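Mgp-operon protein 3 (PDB 6TM0) is a surface adhesin of Mycoplasma pneumoniae, P110-like in family, that probably helps attach the bacterium to host cells by binding sialylated oligosaccharides. Local coordinates at residues A741-A746 and S761-Q766. Numbering follows the deposited sequence.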
# COMPACT_ATOMS: atom_id res chain seq x y z
N ALA A 741 13.00 17.90 7.12
CA ALA A 741 14.02 18.84 7.58
C ALA A 741 13.53 19.84 8.64
O ALA A 741 14.36 20.40 9.36
CB ALA A 741 14.64 19.56 6.39
N ASN A 742 12.20 20.04 8.75
CA ASN A 742 11.59 20.95 9.72
C ASN A 742 11.83 20.53 11.18
O ASN A 742 12.34 21.33 11.98
CB ASN A 742 10.08 21.06 9.47
CG ASN A 742 9.70 21.30 8.03
OD1 ASN A 742 9.91 20.46 7.16
ND2 ASN A 742 9.14 22.46 7.75
N PHE A 743 11.51 19.27 11.52
CA PHE A 743 11.60 18.72 12.87
C PHE A 743 12.60 17.56 13.01
O PHE A 743 12.17 16.42 13.19
CB PHE A 743 10.19 18.30 13.35
CG PHE A 743 9.06 18.79 12.49
CD1 PHE A 743 8.64 18.07 11.38
CD2 PHE A 743 8.42 20.00 12.76
CE1 PHE A 743 7.62 18.54 10.56
CE2 PHE A 743 7.38 20.46 11.96
CZ PHE A 743 6.98 19.73 10.86
N PRO A 744 13.93 17.81 12.98
CA PRO A 744 14.87 16.68 13.10
C PRO A 744 15.30 16.37 14.54
O PRO A 744 15.82 17.23 15.26
CB PRO A 744 16.05 17.10 12.20
CG PRO A 744 15.80 18.59 11.86
CD PRO A 744 14.67 19.06 12.73
N GLU A 745 15.05 15.12 14.98
CA GLU A 745 15.42 14.63 16.30
C GLU A 745 16.21 13.29 16.15
O GLU A 745 15.72 12.22 16.51
CB GLU A 745 14.19 14.52 17.23
CG GLU A 745 14.53 14.46 18.71
CD GLU A 745 14.04 15.60 19.59
OE1 GLU A 745 12.86 16.00 19.45
OE2 GLU A 745 14.83 16.08 20.43
N ALA A 746 17.43 13.40 15.55
CA ALA A 746 18.41 12.34 15.28
C ALA A 746 17.82 11.04 14.72
O ALA A 746 18.47 10.32 13.96
CB ALA A 746 19.25 12.05 16.52
N SER A 761 2.98 21.77 1.53
CA SER A 761 3.80 22.50 0.56
C SER A 761 5.09 23.17 1.14
O SER A 761 6.02 23.42 0.37
CB SER A 761 2.96 23.53 -0.19
OG SER A 761 2.35 24.46 0.69
N THR A 762 5.14 23.46 2.47
CA THR A 762 6.33 24.08 3.10
C THR A 762 7.24 23.03 3.77
O THR A 762 8.36 23.36 4.19
CB THR A 762 5.96 25.23 4.05
OG1 THR A 762 5.16 24.74 5.12
CG2 THR A 762 5.24 26.37 3.35
N LEU A 763 6.77 21.77 3.83
CA LEU A 763 7.45 20.61 4.41
C LEU A 763 8.64 20.14 3.54
O LEU A 763 8.45 19.39 2.59
CB LEU A 763 6.42 19.47 4.62
CG LEU A 763 6.86 18.25 5.42
CD1 LEU A 763 7.02 18.60 6.89
CD2 LEU A 763 5.87 17.14 5.30
N GLU A 764 9.86 20.59 3.90
CA GLU A 764 11.12 20.21 3.23
C GLU A 764 11.52 18.81 3.68
O GLU A 764 11.47 18.51 4.88
CB GLU A 764 12.26 21.20 3.55
CG GLU A 764 13.33 21.26 2.47
CD GLU A 764 13.17 22.35 1.43
OE1 GLU A 764 12.40 22.14 0.45
OE2 GLU A 764 13.82 23.41 1.57
N SER A 765 11.89 17.94 2.72
CA SER A 765 12.27 16.56 2.99
C SER A 765 13.76 16.35 3.18
O SER A 765 14.56 16.96 2.47
CB SER A 765 11.77 15.65 1.88
OG SER A 765 12.05 14.28 2.15
N GLN A 766 14.14 15.47 4.11
CA GLN A 766 15.53 15.08 4.30
C GLN A 766 15.64 13.52 4.24
O GLN A 766 16.65 12.93 4.67
CB GLN A 766 16.19 15.74 5.54
CG GLN A 766 15.60 15.41 6.91
CD GLN A 766 16.33 16.10 8.05
OE1 GLN A 766 16.92 17.18 7.89
NE2 GLN A 766 16.30 15.51 9.23
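Ala741 and Asn742 reach across to the backbone of Glu764 and link two parts of the long loop between strands 723-732 and 779-786. The Ala741 N-H donates to Glu764 O at 2.8 Å in a fairly straight bond (158°). Asn742 holds CG anti to its own carbonyl carbon (chi1 -48°), which points OD1 at Glu764. The OD1 to Glu764 N distance is 3.3 Å, and the bond is bent (124°) and weak. The same oxygen sits against Leu763 CD1. That methyl also meets Phe743 CE1 at 3.7 Å, approaching the ring obliquely, while Asn742 CB covers one face of the ring over its centre. Leu673 and Val669 of helix 666-673 touch Phe743 and Leu763 respectively, tying this apolar patch to the helix. Gln766 packs against Ala741 as well, extended beyond CG, and its side chain crosses that of Pro744 at about a right angle: OE1 lies 3.4 Å from Ala741 CA, and NE2 rests against Pro744 CB. The amide nitrogen hydrogen-bonds to Tyr738 O, which limits how the end of the side chain can rotate. At this partly exposed surface, one good backbone bond thus carries the polar link, with the weak amide bond and van der Waals packing around Leu763 and Gln766 adding to it.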